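PDB 3MQ2: 16S rRNA methyltransferase from Streptomyces sp. DSM 40477, which methylates N1 of adenine 1408 in 16S rRNA with S-adenosyl-L-methionine, conferring resistance to aminoglycosides such as kanamycin, neomycin and apramycin. Local coordinates for residues A134-A139 and W176-C181. Sequence-based numbering, arbitrary orientation. Where two conformers were deposited one is given.
Sequences ASFLVA and WKLADC
Phe136 and Trp176 bring together two strand segments, 134-139 and 176-181, whose axes come no closer than 8.7 Å and whose directions diverge by 64°. That spacing leaves no backbone pairing between them; Phe136 and Trp176, with CA atoms 8.6 Å apart, meet through their side chains over one face of the sheet, beside the intervening strand 209-216. The edge of the indole, led by CE3 and CZ3, is directed at one face of the phenyl ring. Trp176 CE3 stands over the centre of the Phe136 ring, 3.3 Å above its plane. The six-membered ring is tilted by 52°, making an inclined edge-to-face pair with centroids 4.5 Å apart. With chi1 at 72°, Phe136 CG sits between the backbone N and the carbonyl carbon, and the ring extends toward 176-178.

In the seven-stranded mixed sheet of this Rossmann-like methyltransferase, strand 209-216 runs antiparallel between the two strands, in the 3-2-1-4-5-7-6 order of class I enzymes. The contact therefore spans a whole strand, and Tyr171 of helix 160-173 also packs on Phe136, Val138 and Trp176. Where strand 176-184 pairs with 209-216, Ala179 and Asp180 lie opposite the single residue Thr213, a classic beta bulge.

At the edge of the phenyl ring, Leu178 CA lies near the ring plane, and Leu178 CD1 comes 4.1 Å from Phe136 CZ. The carbonyl O of Lys177 approaches Phe136 CE2 obliquely at 3.5 Å. Val138, further along its strand, crosses the indole at about a right angle, with CG2 3.8 Å from Trp176 CZ3. NE1 of the buried Trp176 donates a hydrogen bond to Leu123 O.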
loop_
_atom_site.group_PDB
_atom_site.type_symbol
_atom_site.label_atom_id
_atom_site.label_comp_id
_atom_site.label_asym_id
_atom_site.label_seq_id
_atom_site.Cartn_x
_atom_site.Cartn_y
_atom_site.Cartn_z
ATOM N N ALA A 134 8.129 -1.559 12.130
ATOM C CA ALA A 134 7.676 -1.951 10.797
ATOM C C ALA A 134 8.274 -1.026 9.745
ATOM O O ALA A 134 8.446 0.161 9.988
ATOM C CB ALA A 134 6.140 -1.882 10.715
ATOM N N SER A 135 8.567 -1.566 8.568
ATOM C CA SER A 135 9.045 -0.738 7.466
ATOM C C SER A 135 7.866 -0.238 6.655
ATOM O O SER A 135 6.814 -0.865 6.635
ATOM C CB SER A 135 9.985 -1.530 6.555
ATOM O OG SER A 135 9.303 -2.589 5.911
ATOM N N PHE A 136 8.051 0.890 5.983
ATOM C CA PHE A 136 7.013 1.400 5.080
ATOM C C PHE A 136 7.603 1.905 3.778
ATOM O O PHE A 136 8.761 2.339 3.727
ATOM C CB PHE A 136 6.145 2.487 5.729
ATOM C CG PHE A 136 6.833 3.820 5.919
ATOM C CD1 PHE A 136 6.954 4.727 4.869
ATOM C CD2 PHE A 136 7.314 4.181 7.171
ATOM C CE1 PHE A 136 7.566 5.966 5.070
ATOM C CE2 PHE A 136 7.918 5.405 7.378
ATOM C CZ PHE A 136 8.046 6.303 6.331
ATOM N N LEU A 137 6.782 1.839 2.735
ATOM C CA LEU A 137 7.069 2.422 1.440
ATOM C C LEU A 137 5.820 3.158 0.991
ATOM O O LEU A 137 4.751 2.550 0.852
ATOM C CB LEU A 137 7.396 1.327 0.433
ATOM C CG LEU A 137 7.330 1.722 -1.039
ATOM C CD1 LEU A 137 8.332 2.828 -1.363
ATOM C CD2 LEU A 137 7.589 0.497 -1.879
ATOM N N VAL A 138 5.944 4.465 0.791
ATOM C CA VAL A 138 4.887 5.241 0.154
ATOM C C VAL A 138 5.438 5.700 -1.181
ATOM O O VAL A 138 6.438 6.415 -1.230
ATOM C CB VAL A 138 4.481 6.479 0.976
ATOM C CG1 VAL A 138 3.474 7.315 0.192
ATOM C CG2 VAL A 138 3.892 6.073 2.330
ATOM N N ALA A 139 4.812 5.273 -2.270
ATOM C CA ALA A 139 5.331 5.648 -3.580
ATOM C C ALA A 139 4.361 6.649 -4.169
ATOM O O ALA A 139 3.256 6.290 -4.589
ATOM C CB ALA A 139 5.474 4.440 -4.467
ATOM N N TRP A 176 5.526 8.150 12.078
ATOM C CA TRP A 176 6.310 7.557 10.996
ATOM C C TRP A 176 7.675 8.219 10.909
ATOM O O TRP A 176 7.769 9.438 10.814
ATOM C CB TRP A 176 5.630 7.735 9.638
ATOM C CG TRP A 176 4.303 7.042 9.470
ATOM C CD1 TRP A 176 3.292 6.940 10.390
ATOM C CD2 TRP A 176 3.846 6.374 8.290
ATOM N NE1 TRP A 176 2.228 6.241 9.842
ATOM C CE2 TRP A 176 2.548 5.883 8.553
ATOM C CE3 TRP A 176 4.407 6.151 7.024
ATOM C CZ2 TRP A 176 1.809 5.181 7.609
ATOM C CZ3 TRP A 176 3.668 5.448 6.081
ATOM C CH2 TRP A 176 2.385 4.969 6.381
ATOM N N LYS A 177 8.728 7.410 10.938
ATOM C CA LYS A 177 10.085 7.926 10.783
ATOM C C LYS A 177 10.471 7.884 9.316
ATOM O O LYS A 177 10.744 6.815 8.768
ATOM C CB LYS A 177 11.077 7.112 11.612
ATOM C CG LYS A 177 12.538 7.447 11.334
ATOM C CD LYS A 177 12.795 8.943 11.425
ATOM C CE LYS A 177 14.251 9.276 11.120
ATOM N NZ LYS A 177 15.188 8.561 12.023
ATOM N N LEU A 178 10.478 9.054 8.678
ATOM C CA LEU A 178 10.807 9.141 7.257
ATOM C C LEU A 178 12.316 9.163 7.088
ATOM O O LEU A 178 12.964 10.168 7.381
ATOM C CB LEU A 178 10.177 10.388 6.625
ATOM C CG LEU A 178 10.383 10.551 5.116
ATOM C CD1 LEU A 178 9.935 9.310 4.348
ATOM C CD2 LEU A 178 9.650 11.788 4.612
ATOM N N ALA A 179 12.870 8.047 6.617
ATOM C CA ALA A 179 14.318 7.862 6.580
ATOM C C ALA A 179 14.909 8.209 5.226
ATOM O O ALA A 179 16.057 8.640 5.132
ATOM C CB ALA A 179 14.664 6.434 6.939
ATOM N N ASP A 180 14.135 7.996 4.168
ATOM C CA ASP A 180 14.655 8.209 2.834
ATOM C C ASP A 180 13.586 8.701 1.874
ATOM O O ASP A 180 12.427 8.289 1.948
ATOM C CB ASP A 180 15.271 6.927 2.292
ATOM C CG ASP A 180 15.992 7.147 0.982
ATOM O OD1 ASP A 180 17.128 7.674 1.007
ATOM O OD2 ASP A 180 15.424 6.798 -0.072
ATOM N N CYS A 181 13.984 9.605 0.988
ATOM C CA CYS A 181 13.112 10.090 -0.074
ATOM C C CYS A 181 13.908 10.110 -1.368
ATOM O O CYS A 181 14.952 10.759 -1.452
ATOM C CB CYS A 181 12.609 11.501 0.239
ATOM S SG CYS A 181 11.849 11.689 1.874
#